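Local coordinates for protein trehalose-6-phosphate phosphatase (Neosartorya fumigata, PDB 5DXN) that belongs to the trehalose-phosphatase family of the HAD clan and binds a magnesium ion at the ends of its central parallel strands, at residues A[6-11]-A[254-259]; A[24-29]-A[215-220]; A[53-58]-A[78-83]; A[110-115]-A[170-175]. All blocks are in the same frame, centred on the assembly; numbering follows the deposited sequence.

Overall arrangement
Contacts 2 and 3 are buried, contact 2 nearest the middle of the chain, its centre about 7 Å from the chain's centre; contacts 1 and 4 are only partly buried. The centres of contacts 1, 3 and 4 each lie about 19 Å from the chain's centre. Contacts 1 and 2 reach the same mixed sheet, the first at its outermost strand 254-256, the second at two central strands, and touch through Leu256 and Leu215. Contact 3 meets contact 2 where Leu54 packs on Phe25. Contact 4 stands apart, on the separate antiparallel sheet. Chemistry follows place: carboxylates and metal in contact 2, indole packing in contacts 1 and 4, one alanine methyl against aliphatic side chains, with a water bridge, in contact 3.

Contact 1 of 4, residues A[6-11]-A[254-259]; sequences LDRAKL and WHLLEP
Leu6 lays its CD1 methyl over one face of the Trp254 indole, 3.9 Å from that CD1 to the centroid of the five-membered ring and 18° off the ring normal, a CH-pi contact. The six-membered end of the indole is met obliquely: Asp7 N approaches Trp254 CZ3 at 3.5 Å, and the aliphatic part of Lys10 passes CZ2 at about a right angle, its CD 4.0 Å away. Leu6 reaches the indole because its CG stands opposite the backbone N (chi1 177°). Its CB also packs on Leu256 CD2 at 3.8 Å, and the same Leu256 methyl lies 3.7 Å from NH2 of the Arg8 guanidinium. One main-chain hydrogen bond ties the segments: Leu6 N donates to His255 O over 3.0 Å, nearly straight at 161°. Asp7 is the N-cap of the helix that follows; its OD1 takes the Lys10 N-H from above the carboxylate plane, 3.1 Å from Lys10 N. The His255 imidazole leaves this interface and bonds through ND1 to Thr3. Strand 254-256 is the outermost of the mixed sheet. It pairs with strand 238-243, where Leu6 and Leu256 both rest on Val241, while Arg8 and Leu256 pack against Thr265 of helix 259-270, so the start of helix 8-17 is fastened to both the sheet and the C-terminal helix.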
loop_
_atom_site.group_PDB
_atom_site.type_symbol
_atom_site.label_atom_id
_atom_site.label_comp_id
_atom_site.label_asym_id
_atom_site.label_seq_id
_atom_site.Cartn_x
_atom_site.Cartn_y
_atom_site.Cartn_z
ATOM N N LEU A 6 -14.383 13.551 6.202
ATOM C CA LEU A 6 -14.975 12.256 6.539
ATOM C C LEU A 6 -16.208 12.414 7.434
ATOM O O LEU A 6 -16.106 12.991 8.506
ATOM C CB LEU A 6 -13.952 11.366 7.250
ATOM C CG LEU A 6 -14.446 9.997 7.723
ATOM C CD1 LEU A 6 -14.895 9.139 6.548
ATOM C CD2 LEU A 6 -13.306 9.303 8.472
ATOM N N ASP A 7 -17.360 11.924 6.972
ATOM C CA ASP A 7 -18.607 11.916 7.764
ATOM C C ASP A 7 -18.494 10.863 8.869
ATOM O O ASP A 7 -18.745 9.682 8.637
ATOM C CB ASP A 7 -19.809 11.637 6.841
ATOM C CG ASP A 7 -21.178 11.779 7.537
ATOM O OD1 ASP A 7 -21.278 11.710 8.784
ATOM O OD2 ASP A 7 -22.178 11.951 6.792
ATOM N N ARG A 8 -18.096 11.295 10.056
ATOM C CA ARG A 8 -17.830 10.358 11.153
ATOM C C ARG A 8 -19.092 9.620 11.612
ATOM O O ARG A 8 -19.015 8.469 12.017
ATOM C CB ARG A 8 -17.177 11.096 12.320
ATOM C CG ARG A 8 -16.081 12.044 11.878
ATOM C CD ARG A 8 -14.852 11.960 12.757
ATOM N NE ARG A 8 -13.837 12.912 12.324
ATOM C CZ ARG A 8 -12.789 13.272 13.058
ATOM N NH1 ARG A 8 -12.611 12.757 14.272
ATOM N NH2 ARG A 8 -11.921 14.156 12.581
ATOM N N ALA A 9 -20.255 10.271 11.545
ATOM C CA ALA A 9 -21.493 9.599 11.916
ATOM C C ALA A 9 -21.833 8.504 10.909
ATOM O O ALA A 9 -22.318 7.436 11.294
ATOM C CB ALA A 9 -22.659 10.605 12.034
ATOM N N LYS A 10 -21.547 8.754 9.630
ATOM C CA LYS A 10 -21.799 7.790 8.576
ATOM C C LYS A 10 -20.904 6.579 8.797
ATOM O O LYS A 10 -21.324 5.423 8.664
ATOM C CB LYS A 10 -21.538 8.422 7.203
ATOM C CG LYS A 10 -21.862 7.528 6.031
ATOM C CD LYS A 10 -21.743 8.279 4.728
ATOM C CE LYS A 10 -21.682 7.311 3.564
ATOM N NZ LYS A 10 -22.372 7.833 2.348
ATOM N N LEU A 11 -19.663 6.881 9.147
ATOM C CA LEU A 11 -18.642 5.850 9.360
ATOM C C LEU A 11 -19.023 4.951 10.539
ATOM O O LEU A 11 -19.055 3.716 10.406
ATOM C CB LEU A 11 -17.284 6.504 9.598
ATOM C CG LEU A 11 -16.102 5.540 9.696
ATOM C CD1 LEU A 11 -15.620 5.211 8.272
ATOM C CD2 LEU A 11 -15.005 6.156 10.544
ATOM N N TRP A 254 -13.015 10.877 0.751
ATOM C CA TRP A 254 -13.050 11.675 1.981
ATOM C C TRP A 254 -11.656 12.146 2.361
ATOM O O TRP A 254 -10.667 11.590 1.892
ATOM C CB TRP A 254 -13.587 10.852 3.165
ATOM C CG TRP A 254 -14.844 10.066 2.924
ATOM C CD1 TRP A 254 -14.937 8.764 2.537
ATOM C CD2 TRP A 254 -16.190 10.531 3.094
ATOM N NE1 TRP A 254 -16.251 8.382 2.451
ATOM C CE2 TRP A 254 -17.041 9.453 2.787
ATOM C CE3 TRP A 254 -16.756 11.754 3.482
ATOM C CZ2 TRP A 254 -18.432 9.557 2.855
ATOM C CZ3 TRP A 254 -18.139 11.852 3.546
ATOM C CH2 TRP A 254 -18.956 10.758 3.242
ATOM N N HIS A 255 -11.563 13.117 3.263
ATOM C CA HIS A 255 -10.267 13.420 3.846
ATOM C C HIS A 255 -10.347 13.587 5.358
ATOM O O HIS A 255 -11.409 13.926 5.912
ATOM C CB HIS A 255 -9.665 14.686 3.225
ATOM C CG HIS A 255 -10.365 15.938 3.653
ATOM N ND1 HIS A 255 -11.501 16.398 3.027
ATOM C CD2 HIS A 255 -10.119 16.795 4.675
ATOM C CE1 HIS A 255 -11.924 17.491 3.641
ATOM N NE2 HIS A 255 -11.103 17.754 4.638
ATOM N N LEU A 256 -9.209 13.334 6.005
ATOM C CA LEU A 256 -8.938 13.769 7.366
ATOM C C LEU A 256 -7.694 14.641 7.306
ATOM O O LEU A 256 -6.779 14.360 6.538
ATOM C CB LEU A 256 -8.731 12.576 8.300
ATOM C CG LEU A 256 -9.951 11.688 8.598
ATOM C CD1 LEU A 256 -9.503 10.420 9.339
ATOM C CD2 LEU A 256 -10.972 12.443 9.424
ATOM N N LEU A 257 -7.652 15.698 8.109
ATOM C CA LEU A 257 -6.587 16.696 7.989
ATOM C C LEU A 257 -5.204 16.225 8.437
ATOM O O LEU A 257 -4.195 16.544 7.799
ATOM C CB LEU A 257 -6.973 17.949 8.778
ATOM C CG LEU A 257 -8.154 18.739 8.210
ATOM C CD1 LEU A 257 -8.543 19.875 9.141
ATOM C CD2 LEU A 257 -7.811 19.274 6.836
ATOM N N GLU A 258 -5.164 15.467 9.524
ATOM C CA GLU A 258 -3.914 15.120 10.203
ATOM C C GLU A 258 -3.976 13.711 10.800
ATOM O O GLU A 258 -5.063 13.201 11.071
ATOM C CB GLU A 258 -3.614 16.135 11.322
ATOM C CG GLU A 258 -3.348 17.562 10.862
ATOM C CD GLU A 258 -2.922 18.474 12.005
ATOM O OE1 GLU A 258 -2.506 17.951 13.063
ATOM O OE2 GLU A 258 -3.004 19.714 11.850
ATOM N N PRO A 259 -2.810 13.082 11.007
ATOM C CA PRO A 259 -2.777 11.800 11.723
ATOM C C PRO A 259 -3.517 11.827 13.068
ATOM O O PRO A 259 -4.157 10.840 13.419
ATOM C CB PRO A 259 -1.284 11.561 11.918
ATOM C CG PRO A 259 -0.668 12.199 10.736
ATOM C CD PRO A 259 -1.479 13.433 10.474
#

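Contact 2 of 4, residues A[24-29]-A[215-220]; sequences MFDYDG and LGDDFT. With MG (magnesium ion), chain B.
Phe25 and Leu215 pair across two neighbouring parallel strands, and their side chains run side by side on one face of the sheet, with Phe25 CE1 only 3.4 Å from Leu215 CD1. This is the tight part of the contact. Two main-chain bonds hold it, Leu215 N to Met24 O and Asp26 N to Leu215 O, each 3.0 Å long and nearly linear. Farther along both chains the segments meet at magnesium. Asp26 OD2, the main-chain O of Asp28 and Asp217 OD1 each bind the metal at 2.0 Å; with CG lodged between backbone N and carbonyl carbon (chi1 68°), Asp217 turns its carboxylate toward Asp26, the two planes 8° apart. The other side is watery: three waters complete the octahedron, one opposite each protein oxygen. One donates to Asp26 OD1 and another to Asp217 OD2, 2.7 Å from that oxygen. The Asp28 carboxylate points elsewhere, to Arg68. Asp26 OD1 also forms a salt bridge with Lys190, and Asp26 OD2 is hydrogen-bonded to Thr30 OG1. Asp26, Asp28 and Thr30 fit the DxDx(T/V) pattern, consistent with the HAD-type metal site. Asp26 OD2 and Asp217 OD1 lie 2.7 Å apart with no hydrogen bond between them; both are bound to the same cation, which joins the two strand ends.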
loop_
_atom_site.group_PDB
_atom_site.type_symbol
_atom_site.label_atom_id
_atom_site.label_comp_id
_atom_site.label_asym_id
_atom_site.label_seq_id
_atom_site.Cartn_x
_atom_site.Cartn_y
_atom_site.Cartn_z
ATOM N N MET A 24 -7.269 -0.965 6.271
ATOM C CA MET A 24 -5.961 -0.955 5.613
ATOM C C MET A 24 -5.327 0.410 5.838
ATOM O O MET A 24 -5.796 1.427 5.313
ATOM C CB MET A 24 -6.112 -1.290 4.121
ATOM C CG MET A 24 -6.690 -2.665 3.904
ATOM S SD MET A 24 -6.905 -3.164 2.192
ATOM C CE MET A 24 -8.317 -2.189 1.716
ATOM N N PHE A 25 -4.293 0.443 6.673
ATOM C CA PHE A 25 -3.683 1.692 7.100
ATOM C C PHE A 25 -2.280 1.817 6.555
ATOM O O PHE A 25 -1.445 0.969 6.861
ATOM C CB PHE A 25 -3.555 1.774 8.625
ATOM C CG PHE A 25 -4.852 1.734 9.376
ATOM C CD1 PHE A 25 -5.960 2.401 8.927
ATOM C CD2 PHE A 25 -4.935 1.044 10.557
ATOM C CE1 PHE A 25 -7.163 2.355 9.664
ATOM C CE2 PHE A 25 -6.114 1.004 11.295
ATOM C CZ PHE A 25 -7.215 1.662 10.853
ATOM N N ASP A 26 -2.011 2.871 5.796
ATOM C CA ASP A 26 -0.630 3.325 5.612
ATOM C C ASP A 26 -0.082 3.755 6.977
ATOM O O ASP A 26 -0.860 4.146 7.855
ATOM C CB ASP A 26 -0.577 4.491 4.612
ATOM C CG ASP A 26 0.807 5.096 4.494
ATOM O OD1 ASP A 26 1.754 4.334 4.260
ATOM O OD2 ASP A 26 0.933 6.327 4.649
ATOM N N TYR A 27 1.238 3.670 7.170
ATOM C CA TYR A 27 1.835 4.112 8.426
ATOM C C TYR A 27 2.293 5.569 8.394
ATOM O O TYR A 27 1.645 6.441 8.951
ATOM C CB TYR A 27 3.017 3.225 8.803
ATOM C CG TYR A 27 3.598 3.650 10.122
ATOM C CD1 TYR A 27 2.869 3.495 11.288
ATOM C CD2 TYR A 27 4.850 4.234 10.199
ATOM C CE1 TYR A 27 3.384 3.896 12.516
ATOM C CE2 TYR A 27 5.376 4.635 11.418
ATOM C CZ TYR A 27 4.641 4.462 12.565
ATOM O OH TYR A 27 5.166 4.863 13.769
ATOM N N ASP A 28 3.400 5.842 7.706
ATOM C CA ASP A 28 3.974 7.183 7.744
ATOM C C ASP A 28 3.081 8.253 7.128
ATOM O O ASP A 28 2.646 8.115 5.980
ATOM C CB ASP A 28 5.331 7.183 7.037
ATOM C CG ASP A 28 6.420 6.548 7.885
ATOM O OD1 ASP A 28 6.781 7.151 8.921
ATOM O OD2 ASP A 28 6.902 5.446 7.523
ATOM N N GLY A 29 2.835 9.321 7.884
ATOM C CA GLY A 29 2.003 10.420 7.428
ATOM C C GLY A 29 0.527 10.170 7.645
ATOM O O GLY A 29 -0.298 11.051 7.432
ATOM N N LEU A 215 -6.828 4.114 4.504
ATOM C CA LEU A 215 -6.264 5.422 4.837
ATOM C C LEU A 215 -4.840 5.586 4.329
ATOM O O LEU A 215 -4.017 4.700 4.526
ATOM C CB LEU A 215 -6.262 5.631 6.361
ATOM C CG LEU A 215 -7.586 5.967 7.036
ATOM C CD1 LEU A 215 -7.618 5.460 8.453
ATOM C CD2 LEU A 215 -7.722 7.464 7.093
ATOM N N GLY A 216 -4.538 6.717 3.691
ATOM C CA GLY A 216 -3.154 6.997 3.332
ATOM C C GLY A 216 -2.976 8.464 2.992
ATOM O O GLY A 216 -3.962 9.170 2.816
ATOM N N ASP A 217 -1.728 8.913 2.846
ATOM C CA ASP A 217 -1.444 10.339 2.780
ATOM C C ASP A 217 -0.746 10.810 1.501
ATOM O O ASP A 217 -0.679 12.012 1.268
ATOM C CB ASP A 217 -0.577 10.757 3.986
ATOM C CG ASP A 217 0.836 10.172 3.929
ATOM O OD1 ASP A 217 0.979 8.937 3.825
ATOM O OD2 ASP A 217 1.823 10.946 3.975
ATOM N N ASP A 218 -0.220 9.901 0.684
ATOM C CA ASP A 218 0.522 10.365 -0.502
ATOM C C ASP A 218 0.171 9.611 -1.789
ATOM O O ASP A 218 -0.758 8.815 -1.830
ATOM C CB ASP A 218 2.048 10.325 -0.242
ATOM C CG ASP A 218 2.641 8.918 -0.216
ATOM O OD1 ASP A 218 2.060 7.965 -0.773
ATOM O OD2 ASP A 218 3.741 8.761 0.363
ATOM N N PHE A 219 0.922 9.862 -2.855
ATOM C CA PHE A 219 0.571 9.311 -4.160
ATOM C C PHE A 219 0.566 7.782 -4.205
ATOM O O PHE A 219 -0.165 7.196 -5.009
ATOM C CB PHE A 219 1.534 9.847 -5.237
ATOM C CG PHE A 219 2.930 9.307 -5.126
ATOM C CD1 PHE A 219 3.352 8.261 -5.937
ATOM C CD2 PHE A 219 3.825 9.838 -4.209
ATOM C CE1 PHE A 219 4.639 7.760 -5.840
ATOM C CE2 PHE A 219 5.118 9.335 -4.101
ATOM C CZ PHE A 219 5.522 8.299 -4.915
ATOM N N THR A 220 1.374 7.133 -3.360
ATOM C CA THR A 220 1.429 5.674 -3.373
ATOM C C THR A 220 0.104 5.099 -2.879
ATOM O O THR A 220 -0.301 4.012 -3.296
ATOM C CB THR A 220 2.589 5.102 -2.513
ATOM O OG1 THR A 220 2.376 5.404 -1.123
ATOM C CG2 THR A 220 3.933 5.662 -2.977
HETATM MG MG MG B . 2.408 7.514 4.063
HETATM O O HOH W 1 3.950 6.128 4.179
HETATM O O HOH W 2 3.754 9.064 3.577
HETATM O O HOH W 3 2.138 7.015 2.111
#

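Contact 3 of 4, residues A[53-58]-A[78-83]; sequences TLAADP and GHIPEL
Ala55, near the C-terminal end of helix 45-56, packs on Glu82 in a type I beta turn, Ile80 to Leu83, that leads into strand 84-87; both belong to the alternating helix and strand run of the HAD-type α/β domain. Apolar packing centres on one methyl. Ala55 CB points at the turn and meets Glu82 CB at 3.8 Å and Leu83 CD2 at 4.0 Å, with Ile80 CG2 slightly farther off at 4.3 Å. Leu83 goes on to Val62 of strand 60-65, which continues this packing into the sheet. No direct hydrogen bond crosses the contact. The Ala55 carbonyl instead lies against aliphatic carbon, its O 3.4 Å from Glu82 CB. Within the turn, Leu83 N bonds to Ile80 O, and Arg94 ties the loop further by donating to the carbonyls of Gly78, Ile80 and Leu83. Polar linkage between the segments is through water. The Glu82 chain kinks at its second torsion (chi2 91°), which brings OE2 to the Ala56 side. A water there donates to both segments, 2.8 Å from Ala56 O and a longer 3.3 Å from Glu82 OE2.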
loop_
_atom_site.group_PDB
_atom_site.type_symbol
_atom_site.label_atom_id
_atom_site.label_comp_id
_atom_site.label_asym_id
_atom_site.label_seq_id
_atom_site.Cartn_x
_atom_site.Cartn_y
_atom_site.Cartn_z
ATOM N N THR A 53 -6.497 -2.148 20.558
ATOM C CA THR A 53 -7.910 -2.255 20.849
ATOM C C THR A 53 -8.742 -2.541 19.594
ATOM O O THR A 53 -9.680 -3.353 19.609
ATOM C CB THR A 53 -8.404 -0.971 21.556
ATOM O OG1 THR A 53 -7.751 -0.865 22.831
ATOM C CG2 THR A 53 -9.906 -1.005 21.762
ATOM N N LEU A 54 -8.396 -1.894 18.489
ATOM C CA LEU A 54 -9.108 -2.171 17.252
ATOM C C LEU A 54 -8.963 -3.638 16.817
ATOM O O LEU A 54 -9.930 -4.276 16.430
ATOM C CB LEU A 54 -8.617 -1.226 16.134
ATOM C CG LEU A 54 -9.429 -1.303 14.841
ATOM C CD1 LEU A 54 -10.859 -0.736 15.020
ATOM C CD2 LEU A 54 -8.691 -0.533 13.779
ATOM N N ALA A 55 -7.743 -4.159 16.908
ATOM C CA ALA A 55 -7.425 -5.506 16.444
ATOM C C ALA A 55 -7.969 -6.568 17.401
ATOM O O ALA A 55 -8.101 -7.735 17.044
ATOM C CB ALA A 55 -5.928 -5.652 16.284
ATOM N N ALA A 56 -8.313 -6.146 18.612
ATOM C CA ALA A 56 -8.830 -7.071 19.623
ATOM C C ALA A 56 -10.197 -7.637 19.232
ATOM O O ALA A 56 -10.565 -8.738 19.653
ATOM C CB ALA A 56 -8.908 -6.379 20.960
ATOM N N ASP A 57 -10.956 -6.870 18.452
ATOM C CA ASP A 57 -12.269 -7.284 17.968
ATOM C C ASP A 57 -12.094 -8.260 16.813
ATOM O O ASP A 57 -11.513 -7.900 15.793
ATOM C CB ASP A 57 -13.078 -6.042 17.544
ATOM C CG ASP A 57 -14.511 -6.353 17.157
ATOM O OD1 ASP A 57 -14.839 -7.523 16.875
ATOM O OD2 ASP A 57 -15.323 -5.390 17.103
ATOM N N PRO A 58 -12.586 -9.503 16.964
ATOM C CA PRO A 58 -12.381 -10.504 15.907
ATOM C C PRO A 58 -13.200 -10.242 14.646
ATOM O O PRO A 58 -12.953 -10.893 13.633
ATOM C CB PRO A 58 -12.829 -11.812 16.575
ATOM C CG PRO A 58 -13.838 -11.375 17.572
ATOM C CD PRO A 58 -13.329 -10.064 18.109
ATOM N N GLY A 78 4.764 -5.867 16.222
ATOM C CA GLY A 78 4.698 -7.313 16.146
ATOM C C GLY A 78 4.032 -7.939 17.353
ATOM O O GLY A 78 3.414 -9.006 17.246
ATOM N N HIS A 79 4.153 -7.271 18.501
ATOM C CA HIS A 79 3.606 -7.763 19.768
ATOM C C HIS A 79 2.081 -7.689 19.812
ATOM O O HIS A 79 1.448 -8.155 20.755
ATOM C CB HIS A 79 4.182 -6.971 20.946
ATOM C CG HIS A 79 3.715 -5.549 20.997
ATOM N ND1 HIS A 79 4.197 -4.579 20.146
ATOM C CD2 HIS A 79 2.797 -4.939 21.783
ATOM C CE1 HIS A 79 3.600 -3.429 20.410
ATOM N NE2 HIS A 79 2.745 -3.621 21.398
ATOM N N ILE A 80 1.485 -7.076 18.800
ATOM C CA ILE A 80 0.041 -7.103 18.669
ATOM C C ILE A 80 -0.273 -8.225 17.691
ATOM O O ILE A 80 -0.190 -8.033 16.489
ATOM C CB ILE A 80 -0.503 -5.759 18.168
ATOM C CG1 ILE A 80 0.021 -4.622 19.049
ATOM C CG2 ILE A 80 -2.037 -5.767 18.089
ATOM C CD1 ILE A 80 -0.507 -3.260 18.658
ATOM N N PRO A 81 -0.622 -9.415 18.201
ATOM C CA PRO A 81 -0.623 -10.575 17.296
ATOM C C PRO A 81 -1.704 -10.525 16.216
ATOM O O PRO A 81 -1.532 -11.134 15.165
ATOM C CB PRO A 81 -0.866 -11.760 18.250
ATOM C CG PRO A 81 -1.574 -11.168 19.412
ATOM C CD PRO A 81 -1.025 -9.775 19.574
ATOM N N GLU A 82 -2.790 -9.799 16.458
ATOM C CA GLU A 82 -3.877 -9.772 15.492
ATOM C C GLU A 82 -3.603 -8.859 14.317
ATOM O O GLU A 82 -4.323 -8.901 13.335
ATOM C CB GLU A 82 -5.185 -9.336 16.156
ATOM C CG GLU A 82 -5.639 -10.269 17.251
ATOM C CD GLU A 82 -5.120 -9.871 18.614
ATOM O OE1 GLU A 82 -4.040 -9.237 18.701
ATOM O OE2 GLU A 82 -5.804 -10.186 19.614
ATOM N N LEU A 83 -2.572 -8.030 14.397
ATOM C CA LEU A 83 -2.327 -7.139 13.263
ATOM C C LEU A 83 -1.728 -7.879 12.057
ATOM O O LEU A 83 -0.829 -8.719 12.205
ATOM C CB LEU A 83 -1.393 -5.997 13.656
ATOM C CG LEU A 83 -1.805 -4.867 14.579
ATOM C CD1 LEU A 83 -0.613 -3.935 14.709
ATOM C CD2 LEU A 83 -3.010 -4.129 13.987
HETATM O O HOH W 4 -8.965 -10.997 19.171
#

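Contact 4 of 4, residues A[110-115]-A[170-175]; sequences MGWQKE and WEVEVM
A pair of tryptophans joins the start of helix 112-124 to the loop leading into strand 172-177, an outermost strand of the four-stranded antiparallel sheet, and Val172 extends the contact to the strand's first residue, in what is probably the cap domain of this HAD-clan protein. Trp112 turns the edge of its indole toward the face of Trp170, an offset edge-to-face pair with planes at 63°. The closest touch is aliphatic: Trp112 CB sits over the Trp170 five-membered ring, 3.5 Å from its centroid. The Gly111 to Trp112 peptide lies over the same face, and Gly111 CA comes within 3.5 Å of Trp170 CH2. With chi1 at 56°, the Trp112 indole swings off to Val172, whose CG2 stands almost directly above the five-membered ring, 3.4 Å from the centroid and 8° off the normal. Gln113 CG lies over the opposite face, so the indole is clasped from both sides; Val183 of strand 180-185 and Leu139 of strand 139-142 also touch it. A water accepts from Trp170 NE1 (2.8 Å) and donates to Glu115 OE1 (2.6 Å), while Glu115 OE2 forms a salt bridge with Arg169. The helix start is thus held to the strand and the loop before it mainly by CH-pi and aromatic packing, with the indole N-H satisfied through water.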
loop_
_atom_site.group_PDB
_atom_site.type_symbol
_atom_site.label_atom_id
_atom_site.label_comp_id
_atom_site.label_asym_id
_atom_site.label_seq_id
_atom_site.Cartn_x
_atom_site.Cartn_y
_atom_site.Cartn_z
ATOM N N MET A 110 10.727 -14.929 -10.535
ATOM C CA MET A 110 11.453 -13.717 -10.912
ATOM C C MET A 110 12.128 -13.855 -12.281
ATOM O O MET A 110 13.080 -13.134 -12.594
ATOM C CB MET A 110 12.496 -13.363 -9.849
ATOM C CG MET A 110 11.939 -13.253 -8.431
ATOM S SD MET A 110 10.584 -12.059 -8.257
ATOM C CE MET A 110 11.464 -10.547 -7.881
ATOM N N GLY A 111 11.621 -14.778 -13.095
ATOM C CA GLY A 111 12.143 -15.008 -14.429
ATOM C C GLY A 111 12.074 -13.802 -15.350
ATOM O O GLY A 111 12.764 -13.756 -16.373
ATOM N N TRP A 112 11.241 -12.828 -15.001
ATOM C CA TRP A 112 11.126 -11.601 -15.792
ATOM C C TRP A 112 12.400 -10.759 -15.773
ATOM O O TRP A 112 12.615 -9.945 -16.654
ATOM C CB TRP A 112 9.957 -10.740 -15.298
ATOM C CG TRP A 112 10.008 -10.388 -13.837
ATOM C CD1 TRP A 112 9.416 -11.064 -12.814
ATOM C CD2 TRP A 112 10.679 -9.271 -13.245
ATOM N NE1 TRP A 112 9.685 -10.445 -11.620
ATOM C CE2 TRP A 112 10.446 -9.330 -11.858
ATOM C CE3 TRP A 112 11.443 -8.217 -13.753
ATOM C CZ2 TRP A 112 10.968 -8.391 -10.973
ATOM C CZ3 TRP A 112 11.952 -7.283 -12.883
ATOM C CH2 TRP A 112 11.711 -7.374 -11.499
ATOM N N GLN A 113 13.243 -10.947 -14.761
ATOM C CA GLN A 113 14.392 -10.072 -14.573
ATOM C C GLN A 113 15.373 -10.155 -15.752
ATOM O O GLN A 113 16.002 -9.166 -16.121
ATOM C CB GLN A 113 15.086 -10.405 -13.249
ATOM C CG GLN A 113 14.152 -10.153 -12.067
ATOM C CD GLN A 113 14.826 -10.263 -10.720
ATOM O OE1 GLN A 113 15.950 -10.751 -10.610
ATOM N NE2 GLN A 113 14.143 -9.791 -9.682
ATOM N N LYS A 114 15.467 -11.325 -16.359
ATOM C CA LYS A 114 16.430 -11.513 -17.435
ATOM C C LYS A 114 16.091 -10.649 -18.635
ATOM O O LYS A 114 16.973 -10.024 -19.241
ATOM C CB LYS A 114 16.508 -12.985 -17.836
ATOM C CG LYS A 114 17.359 -13.817 -16.885
ATOM C CD LYS A 114 17.386 -15.282 -17.285
ATOM C CE LYS A 114 17.626 -15.438 -18.781
ATOM N NZ LYS A 114 18.808 -14.659 -19.250
ATOM N N GLU A 115 14.816 -10.595 -18.980
ATOM C CA GLU A 115 14.411 -9.796 -20.122
ATOM C C GLU A 115 14.490 -8.307 -19.817
ATOM O O GLU A 115 14.758 -7.501 -20.702
ATOM C CB GLU A 115 12.994 -10.166 -20.577
ATOM C CG GLU A 115 12.699 -9.719 -21.998
ATOM C CD GLU A 115 11.412 -10.300 -22.547
ATOM O OE1 GLU A 115 10.551 -10.731 -21.747
ATOM O OE2 GLU A 115 11.272 -10.350 -23.791
ATOM N N TRP A 170 4.672 -10.954 -18.055
ATOM C CA TRP A 170 4.991 -11.070 -16.629
ATOM C C TRP A 170 4.173 -10.096 -15.793
ATOM O O TRP A 170 3.981 -8.945 -16.183
ATOM C CB TRP A 170 6.479 -10.830 -16.379
ATOM C CG TRP A 170 7.358 -11.841 -17.025
ATOM C CD1 TRP A 170 7.903 -11.773 -18.274
ATOM C CD2 TRP A 170 7.804 -13.078 -16.457
ATOM N NE1 TRP A 170 8.660 -12.892 -18.519
ATOM C CE2 TRP A 170 8.622 -13.706 -17.418
ATOM C CE3 TRP A 170 7.599 -13.709 -15.228
ATOM C CZ2 TRP A 170 9.228 -14.944 -17.193
ATOM C CZ3 TRP A 170 8.198 -14.937 -15.002
ATOM C CH2 TRP A 170 9.005 -15.541 -15.980
ATOM N N GLU A 171 3.699 -10.552 -14.636
ATOM C CA GLU A 171 2.966 -9.658 -13.748
ATOM C C GLU A 171 3.939 -8.722 -13.050
ATOM O O GLU A 171 4.369 -8.944 -11.907
ATOM C CB GLU A 171 2.129 -10.438 -12.740
ATOM C CG GLU A 171 0.887 -11.091 -13.356
ATOM C CD GLU A 171 -0.187 -10.092 -13.815
ATOM O OE1 GLU A 171 0.053 -8.861 -13.793
ATOM O OE2 GLU A 171 -1.293 -10.546 -14.196
ATOM N N VAL A 172 4.280 -7.672 -13.782
ATOM C CA VAL A 172 5.297 -6.716 -13.399
ATOM C C VAL A 172 4.835 -5.333 -13.859
ATOM O O VAL A 172 4.038 -5.231 -14.785
ATOM C CB VAL A 172 6.659 -7.086 -14.030
ATOM C CG1 VAL A 172 7.655 -6.027 -13.772
ATOM C CG2 VAL A 172 7.162 -8.409 -13.486
ATOM N N GLU A 173 5.293 -4.272 -13.203
ATOM C CA GLU A 173 4.891 -2.929 -13.596
ATOM C C GLU A 173 6.093 -2.002 -13.654
ATOM O O GLU A 173 7.115 -2.233 -13.006
ATOM C CB GLU A 173 3.811 -2.379 -12.649
ATOM C CG GLU A 173 2.479 -3.132 -12.748
ATOM C CD GLU A 173 1.251 -2.226 -12.705
ATOM O OE1 GLU A 173 0.861 -1.786 -11.600
ATOM O OE2 GLU A 173 0.664 -1.969 -13.780
ATOM N N VAL A 174 5.970 -0.963 -14.468
ATOM C CA VAL A 174 7.076 -0.070 -14.761
ATOM C C VAL A 174 6.883 1.271 -14.072
ATOM O O VAL A 174 5.888 1.958 -14.299
ATOM C CB VAL A 174 7.226 0.133 -16.284
ATOM C CG1 VAL A 174 8.317 1.146 -16.590
ATOM C CG2 VAL A 174 7.505 -1.207 -16.968
ATOM N N MET A 175 7.846 1.641 -13.234
ATOM C CA MET A 175 7.747 2.847 -12.414
ATOM C C MET A 175 8.866 3.847 -12.677
ATOM O O MET A 175 10.052 3.499 -12.635
ATOM C CB MET A 175 7.740 2.457 -10.937
ATOM C CG MET A 175 6.535 1.648 -10.540
ATOM S SD MET A 175 5.050 2.659 -10.581
ATOM C CE MET A 175 5.572 4.017 -9.536
HETATM O O HOH W 5 10.757 -12.870 -20.347
#